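Local coordinates for protein FMN-dependent NADH:quinone oxidoreductase 1 (Bacillus anthracis, PDB 3U7I) that probably reduces quinones with NADH by way of a bound FMN and cleaves the azo bond of aromatic azo compounds, at residues T7-A12 and I44-L49; T97-L102 and R143-Q148; Y165-L170 and Y182-A187. All blocks are in the same frame, centred on the assembly; numbering follows the deposited sequence.

Overall arrangement
From the N terminus, the three contacts follow one another in series, so their loops neither nest nor cross. Interaction 1 closes the first loop by pairing strand 6-11 with strand 43-48 after helix 22-37. Interaction 2 opens later and joins strands 97-103 and 143-149 across 40 intervening residues. Interaction 3 closes the shortest loop, laying helix 165-177 against strand 181-187. All three meet in one five-stranded parallel sheet, where strand 6-11 pairs with 97-103 and strand 143-149 with 181-187. Interactions 1 and 2 therefore touch through backbone, as do 2 and 3, whereas the nearest atoms of 1 and 3 are about 8 Å apart.

Interaction 1 (T7-A12 and I44-L49); sequences TLIINA and IEQINL
Thr7, Ile9 and Asn11 exchange backbone hydrogen bonds with Glu45, Ile47 and Leu49, pairing two parallel strands of a flavodoxin-like fold. Ile9 bonds through both its backbone N and its O: N donates to Glu45 O at 2.7 Å, and O accepts from Ile47 N at 2.8 Å. Asn11 repeats the pattern, with N bonded to Ile47 O and O bonded to Leu49 N. These strands are the two ends of a beta-alpha-beta unit whose helix, 22-37, lies over the face carrying Ile9, Ile44 and Gln46.

On that face an amide cluster gathers around Asn48 OD1. Gln46 NE2 reaches it at 2.8 Å in the carbonyl plane, on a lone pair, while Asn11 ND2 comes at 3.2 Å from above that plane, with the two asparagine amides turned 86° apart. Asn11 ND2 has a stronger partner in the backbone O of Val16, and Asn11 OD1 accepts from the N of His13. An amide suits position 11, since it can bond to the neighbouring strand and to the following loop, close to the predicted FMN-binding serine, Ser23.

CG1 of Ile9 sits beside its backbone N (chi1 -41°), which leaves CG2 anti to it and against the Gln46 amide, 3.6 Å from OE1; CG1 also packs on CG2 of Ile44. Beta-branched residues suit such extended strands. The reverse face belongs to Leu8, Ile10 and Ile47, with helices 76-94 and 111-120 packed over it; Glu45 stands at its edge, salt-bridged to Lys6. Ile10 and Ile47 lie side by side. Beyond them, Leu49 turns toward strand 7-11 and sets CD1 3.8 Å from Ile10 CG2 and 3.9 Å from Ala12 CB.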
loop_
_atom_site.group_PDB
_atom_site.type_symbol
_atom_site.label_atom_id
_atom_site.label_comp_id
_atom_site.label_asym_id
_atom_site.label_seq_id
_atom_site.Cartn_x
_atom_site.Cartn_y
_atom_site.Cartn_z
ATOM N N THR C 7 -12.111 -7.430 -20.801
ATOM C CA THR C 7 -12.190 -7.207 -19.360
ATOM C C THR C 7 -10.969 -7.819 -18.703
ATOM O O THR C 7 -10.556 -8.918 -19.059
ATOM C CB THR C 7 -13.453 -7.862 -18.769
ATOM O OG1 THR C 7 -14.607 -7.363 -19.448
ATOM C CG2 THR C 7 -13.592 -7.568 -17.272
ATOM N N LEU C 8 -10.386 -7.114 -17.748
ATOM C CA LEU C 8 -9.219 -7.643 -17.062
ATOM C C LEU C 8 -9.499 -7.821 -15.572
ATOM O O LEU C 8 -9.872 -6.873 -14.880
ATOM C CB LEU C 8 -7.994 -6.740 -17.287
ATOM C CG LEU C 8 -6.685 -7.056 -16.551
ATOM C CD1 LEU C 8 -6.105 -8.412 -16.964
ATOM C CD2 LEU C 8 -5.660 -5.934 -16.751
ATOM N N ILE C 9 -9.331 -9.049 -15.098
ATOM C CA ILE C 9 -9.449 -9.353 -13.675
ATOM C C ILE C 9 -8.091 -9.140 -13.014
ATOM O O ILE C 9 -7.097 -9.761 -13.407
ATOM C CB ILE C 9 -9.901 -10.825 -13.415
ATOM C CG1 ILE C 9 -10.995 -11.262 -14.402
ATOM C CG2 ILE C 9 -10.329 -11.008 -11.945
ATOM C CD1 ILE C 9 -12.201 -10.352 -14.421
ATOM N N ILE C 10 -8.058 -8.250 -12.026
ATOM C CA ILE C 10 -6.873 -8.046 -11.199
ATOM C C ILE C 10 -7.150 -8.629 -9.815
ATOM O O ILE C 10 -7.812 -8.005 -8.978
ATOM C CB ILE C 10 -6.500 -6.559 -11.083
ATOM C CG1 ILE C 10 -6.291 -5.950 -12.470
ATOM C CG2 ILE C 10 -5.261 -6.385 -10.198
ATOM C CD1 ILE C 10 -6.626 -4.464 -12.538
ATOM N N ASN C 11 -6.669 -9.850 -9.605
ATOM C CA ASN C 11 -6.918 -10.583 -8.372
ATOM C C ASN C 11 -5.826 -10.319 -7.326
ATOM O O ASN C 11 -4.708 -10.828 -7.441
ATOM C CB ASN C 11 -7.028 -12.075 -8.684
ATOM C CG ASN C 11 -7.238 -12.920 -7.446
ATOM O OD1 ASN C 11 -7.370 -12.403 -6.330
ATOM N ND2 ASN C 11 -7.290 -14.238 -7.640
ATOM N N ALA C 12 -6.154 -9.531 -6.309
ATOM C CA ALA C 12 -5.161 -9.146 -5.297
ATOM C C ALA C 12 -5.222 -10.001 -4.014
ATOM O O ALA C 12 -4.715 -9.599 -2.961
ATOM C CB ALA C 12 -5.293 -7.661 -4.961
ATOM N N ILE C 44 -11.843 -11.970 -21.888
ATOM C CA ILE C 44 -11.475 -11.735 -20.495
ATOM C C ILE C 44 -10.097 -12.306 -20.180
ATOM O O ILE C 44 -9.776 -13.432 -20.566
ATOM C CB ILE C 44 -12.515 -12.355 -19.530
ATOM C CG1 ILE C 44 -13.917 -11.793 -19.814
ATOM C CG2 ILE C 44 -12.088 -12.147 -18.084
ATOM C CD1 ILE C 44 -15.018 -12.418 -18.968
ATOM N N GLU C 45 -9.284 -11.514 -19.488
ATOM C CA GLU C 45 -7.992 -11.975 -19.000
ATOM C C GLU C 45 -7.931 -11.762 -17.495
ATOM O O GLU C 45 -8.685 -10.952 -16.951
ATOM C CB GLU C 45 -6.850 -11.227 -19.694
ATOM C CG GLU C 45 -6.858 -11.388 -21.197
ATOM C CD GLU C 45 -5.744 -10.626 -21.873
ATOM O OE1 GLU C 45 -4.900 -10.036 -21.157
ATOM O OE2 GLU C 45 -5.713 -10.625 -23.125
ATOM N N GLN C 46 -7.049 -12.494 -16.825
ATOM C CA GLN C 46 -6.882 -12.359 -15.379
ATOM C C GLN C 46 -5.413 -12.429 -14.981
ATOM O O GLN C 46 -4.676 -13.318 -15.419
ATOM C CB GLN C 46 -7.665 -13.445 -14.633
ATOM C CG GLN C 46 -7.429 -13.451 -13.119
ATOM C CD GLN C 46 -8.493 -14.226 -12.371
ATOM O OE1 GLN C 46 -9.606 -14.409 -12.871
ATOM N NE2 GLN C 46 -8.160 -14.694 -11.173
ATOM N N ILE C 47 -4.993 -11.489 -14.146
ATOM C CA ILE C 47 -3.655 -11.529 -13.574
ATOM C C ILE C 47 -3.784 -11.795 -12.081
ATOM O O ILE C 47 -4.567 -11.145 -11.388
ATOM C CB ILE C 47 -2.851 -10.223 -13.863
ATOM C CG1 ILE C 47 -1.436 -10.296 -13.271
ATOM C CG2 ILE C 47 -3.587 -8.990 -13.349
ATOM C CD1 ILE C 47 -0.577 -9.085 -13.616
ATOM N N ASN C 48 -3.042 -12.782 -11.600
ATOM C CA ASN C 48 -3.073 -13.146 -10.192
ATOM C C ASN C 48 -1.852 -12.560 -9.509
ATOM O O ASN C 48 -0.737 -13.037 -9.716
ATOM C CB ASN C 48 -3.102 -14.667 -10.037
ATOM C CG ASN C 48 -4.428 -15.278 -10.467
ATOM O OD1 ASN C 48 -5.497 -14.703 -10.247
ATOM N ND2 ASN C 48 -4.362 -16.450 -11.082
ATOM N N LEU C 49 -2.065 -11.518 -8.707
ATOM C CA LEU C 49 -0.962 -10.746 -8.136
ATOM C C LEU C 49 -0.114 -11.539 -7.149
ATOM O O LEU C 49 1.032 -11.178 -6.903
ATOM C CB LEU C 49 -1.463 -9.457 -7.477
ATOM C CG LEU C 49 -2.290 -8.526 -8.372
ATOM C CD1 LEU C 49 -2.570 -7.191 -7.672
ATOM C CD2 LEU C 49 -1.593 -8.302 -9.700
#

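Interaction 2 (T97-L102 and R143-Q148); sequences TYVIVL and RMLVIQ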
loop_
_atom_site.group_PDB
_atom_site.type_symbol
_atom_site.label_atom_id
_atom_site.label_comp_id
_atom_site.label_asym_id
_atom_site.label_seq_id
_atom_site.Cartn_x
_atom_site.Cartn_y
_atom_site.Cartn_z
ATOM N N THR C 97 -12.511 -2.541 -19.268
ATOM C CA THR C 97 -13.246 -2.889 -18.052
ATOM C C THR C 97 -12.292 -3.600 -17.086
ATOM O O THR C 97 -11.604 -4.558 -17.466
ATOM C CB THR C 97 -14.487 -3.786 -18.356
ATOM O OG1 THR C 97 -15.371 -3.114 -19.268
ATOM C CG2 THR C 97 -15.244 -4.139 -17.072
ATOM N N TYR C 98 -12.229 -3.118 -15.845
ATOM C CA TYR C 98 -11.308 -3.669 -14.855
ATOM C C TYR C 98 -12.085 -4.200 -13.665
ATOM O O TYR C 98 -13.048 -3.572 -13.222
ATOM C CB TYR C 98 -10.323 -2.598 -14.366
ATOM C CG TYR C 98 -9.521 -1.946 -15.471
ATOM C CD1 TYR C 98 -8.390 -2.576 -16.003
ATOM C CD2 TYR C 98 -9.890 -0.703 -15.987
ATOM C CE1 TYR C 98 -7.654 -1.987 -17.026
ATOM C CE2 TYR C 98 -9.165 -0.104 -17.006
ATOM C CZ TYR C 98 -8.042 -0.750 -17.524
ATOM O OH TYR C 98 -7.306 -0.161 -18.541
ATOM N N VAL C 99 -11.677 -5.356 -13.147
ATOM C CA VAL C 99 -12.260 -5.866 -11.901
ATOM C C VAL C 99 -11.161 -6.176 -10.884
ATOM O O VAL C 99 -10.352 -7.083 -11.095
ATOM C CB VAL C 99 -13.156 -7.121 -12.124
ATOM C CG1 VAL C 99 -13.786 -7.580 -10.796
ATOM C CG2 VAL C 99 -14.247 -6.827 -13.155
ATOM N N ILE C 100 -11.133 -5.417 -9.789
ATOM C CA ILE C 100 -10.169 -5.648 -8.713
ATOM C C ILE C 100 -10.793 -6.431 -7.556
ATOM O O ILE C 100 -11.827 -6.041 -7.010
ATOM C CB ILE C 100 -9.555 -4.318 -8.184
ATOM C CG1 ILE C 100 -8.711 -3.654 -9.279
ATOM C CG2 ILE C 100 -8.736 -4.571 -6.897
ATOM C CD1 ILE C 100 -8.048 -2.343 -8.871
ATOM N N VAL C 101 -10.157 -7.543 -7.200
ATOM C CA VAL C 101 -10.599 -8.377 -6.080
ATOM C C VAL C 101 -9.556 -8.327 -4.954
ATOM O O VAL C 101 -8.384 -8.644 -5.163
ATOM C CB VAL C 101 -10.838 -9.850 -6.527
ATOM C CG1 VAL C 101 -11.550 -10.661 -5.432
ATOM C CG2 VAL C 101 -11.629 -9.887 -7.852
ATOM N N LEU C 102 -9.977 -7.923 -3.763
ATOM C CA LEU C 102 -9.042 -7.847 -2.646
ATOM C C LEU C 102 -9.713 -8.069 -1.310
ATOM O O LEU C 102 -10.887 -7.718 -1.128
ATOM C CB LEU C 102 -8.337 -6.489 -2.613
ATOM C CG LEU C 102 -9.183 -5.289 -2.174
ATOM C CD1 LEU C 102 -8.297 -4.130 -1.717
ATOM C CD2 LEU C 102 -10.113 -4.869 -3.310
ATOM N N ARG C 143 -14.058 1.387 -17.426
ATOM C CA ARG C 143 -14.848 1.145 -16.222
ATOM C C ARG C 143 -14.088 0.293 -15.210
ATOM O O ARG C 143 -13.316 -0.594 -15.569
ATOM C CB ARG C 143 -16.182 0.470 -16.556
ATOM C CG ARG C 143 -17.026 1.183 -17.584
ATOM C CD ARG C 143 -16.773 0.648 -19.006
ATOM N NE ARG C 143 -16.976 -0.799 -19.100
ATOM C CZ ARG C 143 -18.145 -1.382 -19.357
ATOM N NH1 ARG C 143 -19.237 -0.646 -19.549
ATOM N NH2 ARG C 143 -18.226 -2.707 -19.420
HETATM N N MSE C 144 -14.336 0.555 -13.936
HETATM C CA MSE C 144 -13.670 -0.181 -12.870
HETATM C C MSE C 144 -14.671 -0.627 -11.810
HETATM O O MSE C 144 -15.523 0.149 -11.369
HETATM C CB MSE C 144 -12.554 0.661 -12.232
HETATM C CG MSE C 144 -12.090 0.169 -10.855
HETATM SE SE MSE C 144 -10.946 -1.441 -10.826
HETATM C CE MSE C 144 -9.383 -0.735 -11.770
ATOM N N LEU C 145 -14.560 -1.892 -11.417
ATOM C CA LEU C 145 -15.340 -2.453 -10.320
ATOM C C LEU C 145 -14.374 -3.029 -9.303
ATOM O O LEU C 145 -13.485 -3.807 -9.650
ATOM C CB LEU C 145 -16.287 -3.544 -10.816
ATOM C CG LEU C 145 -17.086 -4.277 -9.734
ATOM C CD1 LEU C 145 -18.177 -3.376 -9.144
ATOM C CD2 LEU C 145 -17.684 -5.566 -10.297
ATOM N N VAL C 146 -14.533 -2.639 -8.044
ATOM C CA VAL C 146 -13.702 -3.185 -6.978
ATOM C C VAL C 146 -14.552 -4.093 -6.091
ATOM O O VAL C 146 -15.637 -3.698 -5.661
ATOM C CB VAL C 146 -13.075 -2.061 -6.127
ATOM C CG1 VAL C 146 -12.301 -2.650 -4.950
ATOM C CG2 VAL C 146 -12.176 -1.188 -6.982
ATOM N N ILE C 147 -14.082 -5.313 -5.853
ATOM C CA ILE C 147 -14.767 -6.240 -4.957
ATOM C C ILE C 147 -13.926 -6.401 -3.694
ATOM O O ILE C 147 -12.876 -7.046 -3.710
ATOM C CB ILE C 147 -14.996 -7.625 -5.628
ATOM C CG1 ILE C 147 -15.999 -7.492 -6.784
ATOM C CG2 ILE C 147 -15.494 -8.639 -4.605
ATOM C CD1 ILE C 147 -16.138 -8.746 -7.624
ATOM N N GLN C 148 -14.403 -5.838 -2.590
ATOM C CA GLN C 148 -13.631 -5.819 -1.340
ATOM C C GLN C 148 -14.337 -6.507 -0.178
ATOM O O GLN C 148 -15.457 -6.134 0.179
ATOM C CB GLN C 148 -13.300 -4.368 -0.946
ATOM C CG GLN C 148 -12.590 -4.194 0.404
ATOM C CD GLN C 148 -12.298 -2.728 0.720
ATOM O OE1 GLN C 148 -11.241 -2.201 0.353
ATOM N NE2 GLN C 148 -13.237 -2.060 1.393
#
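In the middle of the flavodoxin-like sheet, Thr97-Leu102 and Arg143-Gln148 run parallel in unbroken register. The backbone ladder starts with Tyr98 N to Arg143 O at 2.8 Å, continues through Leu145 N to Tyr98 O, Ile100 N to Leu145 O and the nearly straight Ile147 N to Ile100 O at 2.6 Å, and ends with Leu102 N to Ile147 O at 3.0 Å.

At the start of the strands, Arg143 holds Thr97 side-on. Its NE lies 2.8 Å and its NH2 2.9 Å from Thr97 OG1, which sits at the guanidinium edge, near its plane. Bends at chi2 (94°) and chi3 (55°) curl the long chain back across the strand gap to reach that oxygen; NH2 also bonds to the O of Leu213.

Val99 and Leu145 project to one face, against Phe30 of helix 22-37; on the other, Ile100 packs on Leu170 and Phe174 of helix 165-177, and Met144, here selenomethionine, sets SE against it in one of its two conformers. Leu102 holds CG between its backbone N and carbonyl carbon (chi1 72°), bringing CD2 to 3.5 Å from Val146 CG1. Mostly branched aliphatic side chains thus pack both faces of a sheet sandwiched by helices. Thr97 OG1 satisfies NE and one N-H of NH2 and, with Leu213 O, helps orient the guanidinium, probably easing the placement of charge at the end of a buried sheet.

Interaction 3 (Y165-L170 and Y182-A187); sequences YSHKYL and YQIVRA
His167 ND1 and Tyr182 OH share a hydrogen bond of 3.0 Å, a polar link between helix 165-177 and the edge strand 181-187. Helix and strand run nearly antiparallel, at 167°, as expected in the beta-alpha-beta crossover of a flavodoxin-like fold that leads from strand 143-149 through this helix to strand 181-187. The segment axes stand 10.5 Å apart, the usual spacing of a helix on a sheet, bridged here by His167, Tyr182 and Arg186.

His167 turns its ring toward the strand, its CG lying opposite the backbone N (chi1 163°), and meets three side chains. Tyr182 OH lies at the imidazole edge, near its plane; the two rings meet rim to rim, their planes 48° apart. Arg186 approaches from a different direction: its extended chain carries NH2 over one imidazole face, 3.3 Å from CD2 of His167, so the guanidinium edge meets a ring face. Ile184 fills the intervening place, with CG2 3.7 Å from His167 ND1 and CD1 4.0 Å from His167 CB. Leu170, one helical turn on, merely grazes the Tyr182 ring, its C 4.2 Å from Tyr182 CE1.

Arg186 is positioned from outside as well, since NE forms a salt bridge with Glu164, just before the helix segment. The opposite side of the helix faces the dimer partner, where Tyr169 OH bonds to Asn106 O of the second subunit. The nearby Arg186 NH2 would probably disfavour protonation of His167, though the salt bridge to Glu164 should soften the effect.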
loop_
_atom_site.group_PDB
_atom_site.type_symbol
_atom_site.label_atom_id
_atom_site.label_comp_id
_atom_site.label_asym_id
_atom_site.label_seq_id
_atom_site.Cartn_x
_atom_site.Cartn_y
_atom_site.Cartn_z
ATOM N N TYR C 165 -8.380 3.359 3.304
ATOM C CA TYR C 165 -7.433 3.869 2.315
ATOM C C TYR C 165 -7.286 2.986 1.089
ATOM O O TYR C 165 -6.875 3.461 0.037
ATOM C CB TYR C 165 -6.077 4.182 2.949
ATOM C CG TYR C 165 -6.164 5.368 3.872
ATOM C CD1 TYR C 165 -6.496 6.627 3.376
ATOM C CD2 TYR C 165 -5.946 5.231 5.242
ATOM C CE1 TYR C 165 -6.598 7.719 4.210
ATOM C CE2 TYR C 165 -6.045 6.324 6.086
ATOM C CZ TYR C 165 -6.363 7.564 5.559
ATOM O OH TYR C 165 -6.465 8.655 6.390
ATOM N N SER C 166 -7.626 1.709 1.219
ATOM C CA SER C 166 -7.726 0.847 0.050
ATOM C C SER C 166 -8.610 1.523 -1.014
ATOM O O SER C 166 -8.143 1.853 -2.112
ATOM C CB SER C 166 -8.310 -0.518 0.439
ATOM O OG SER C 166 -9.580 -0.385 1.063
ATOM N N HIS C 167 -9.882 1.742 -0.658
ATOM C CA HIS C 167 -10.864 2.391 -1.529
ATOM C C HIS C 167 -10.466 3.812 -1.932
ATOM O O HIS C 167 -10.497 4.158 -3.108
ATOM C CB HIS C 167 -12.249 2.397 -0.860
ATOM C CG HIS C 167 -13.212 3.375 -1.458
ATOM N ND1 HIS C 167 -13.695 3.258 -2.745
ATOM C CD2 HIS C 167 -13.782 4.493 -0.948
ATOM C CE1 HIS C 167 -14.523 4.255 -3.000
ATOM N NE2 HIS C 167 -14.592 5.021 -1.924
ATOM N N LYS C 168 -10.097 4.632 -0.955
ATOM C CA LYS C 168 -9.724 6.017 -1.230
ATOM C C LYS C 168 -8.603 6.091 -2.265
ATOM O O LYS C 168 -8.685 6.845 -3.240
ATOM C CB LYS C 168 -9.329 6.735 0.069
ATOM C CG LYS C 168 -10.521 6.993 0.973
ATOM C CD LYS C 168 -10.128 7.758 2.224
ATOM C CE LYS C 168 -11.368 8.297 2.936
ATOM N NZ LYS C 168 -10.976 9.255 4.008
ATOM N N TYR C 169 -7.569 5.285 -2.063
ATOM C CA TYR C 169 -6.435 5.267 -2.972
ATOM C C TYR C 169 -6.835 4.778 -4.359
ATOM O O TYR C 169 -6.562 5.448 -5.358
ATOM C CB TYR C 169 -5.321 4.398 -2.405
ATOM C CG TYR C 169 -4.124 4.258 -3.305
ATOM C CD1 TYR C 169 -3.203 5.289 -3.427
ATOM C CD2 TYR C 169 -3.908 3.094 -4.027
ATOM C CE1 TYR C 169 -2.098 5.165 -4.242
ATOM C CE2 TYR C 169 -2.806 2.959 -4.849
ATOM C CZ TYR C 169 -1.900 3.994 -4.956
ATOM O OH TYR C 169 -0.786 3.864 -5.765
ATOM N N LEU C 170 -7.490 3.623 -4.436
ATOM C CA LEU C 170 -7.859 3.084 -5.750
ATOM C C LEU C 170 -8.745 4.028 -6.567
ATOM O O LEU C 170 -8.463 4.266 -7.741
ATOM C CB LEU C 170 -8.490 1.688 -5.635
ATOM C CG LEU C 170 -7.538 0.587 -5.157
ATOM C CD1 LEU C 170 -8.288 -0.703 -4.881
ATOM C CD2 LEU C 170 -6.429 0.363 -6.177
ATOM N N TYR C 182 -16.453 4.281 -11.644
ATOM C CA TYR C 182 -15.928 3.466 -10.554
ATOM C C TYR C 182 -17.056 3.003 -9.632
ATOM O O TYR C 182 -17.931 3.785 -9.256
ATOM C CB TYR C 182 -14.908 4.284 -9.760
ATOM C CG TYR C 182 -14.335 3.616 -8.529
ATOM C CD1 TYR C 182 -13.059 3.088 -8.546
ATOM C CD2 TYR C 182 -15.057 3.542 -7.345
ATOM C CE1 TYR C 182 -12.514 2.490 -7.430
ATOM C CE2 TYR C 182 -14.517 2.942 -6.219
ATOM C CZ TYR C 182 -13.235 2.413 -6.273
ATOM O OH TYR C 182 -12.667 1.812 -5.162
ATOM N N GLN C 183 -17.041 1.720 -9.291
ATOM C CA GLN C 183 -17.935 1.186 -8.282
ATOM C C GLN C 183 -17.152 0.267 -7.371
ATOM O O GLN C 183 -16.295 -0.491 -7.822
ATOM C CB GLN C 183 -19.087 0.401 -8.899
ATOM C CG GLN C 183 -19.887 -0.381 -7.855
ATOM C CD GLN C 183 -21.145 -1.000 -8.407
ATOM O OE1 GLN C 183 -21.293 -1.166 -9.622
ATOM N NE2 GLN C 183 -22.077 -1.338 -7.516
ATOM N N ILE C 184 -17.433 0.352 -6.081
ATOM C CA ILE C 184 -16.934 -0.640 -5.144
ATOM C C ILE C 184 -18.092 -1.406 -4.487
ATOM O O ILE C 184 -19.065 -0.816 -3.993
ATOM C CB ILE C 184 -15.987 -0.030 -4.080
ATOM C CG1 ILE C 184 -15.534 -1.119 -3.105
ATOM C CG2 ILE C 184 -16.660 1.145 -3.358
ATOM C CD1 ILE C 184 -14.352 -0.743 -2.252
ATOM N N VAL C 185 -17.993 -2.729 -4.521
ATOM C CA VAL C 185 -18.902 -3.575 -3.770
ATOM C C VAL C 185 -18.193 -4.010 -2.479
ATOM O O VAL C 185 -17.123 -4.623 -2.520
ATOM C CB VAL C 185 -19.353 -4.785 -4.598
ATOM C CG1 VAL C 185 -20.197 -5.735 -3.745
ATOM C CG2 VAL C 185 -20.134 -4.319 -5.846
ATOM N N ARG C 186 -18.784 -3.659 -1.341
ATOM C CA ARG C 186 -18.204 -3.968 -0.040
ATOM C C ARG C 186 -18.886 -5.166 0.614
ATOM O O ARG C 186 -19.979 -5.043 1.182
ATOM C CB ARG C 186 -18.295 -2.755 0.893
ATOM C CG ARG C 186 -17.496 -1.546 0.438
ATOM C CD ARG C 186 -17.515 -0.445 1.494
ATOM N NE ARG C 186 -16.747 0.722 1.067
ATOM C CZ ARG C 186 -17.188 1.624 0.198
ATOM N NH1 ARG C 186 -18.391 1.500 -0.350
ATOM N NH2 ARG C 186 -16.424 2.653 -0.128
ATOM N N ALA C 187 -18.238 -6.324 0.532
ATOM C CA ALA C 187 -18.684 -7.489 1.278
ATOM C C ALA C 187 -18.140 -7.319 2.692
ATOM O O ALA C 187 -17.233 -8.039 3.117
ATOM C CB ALA C 187 -18.162 -8.757 0.648
#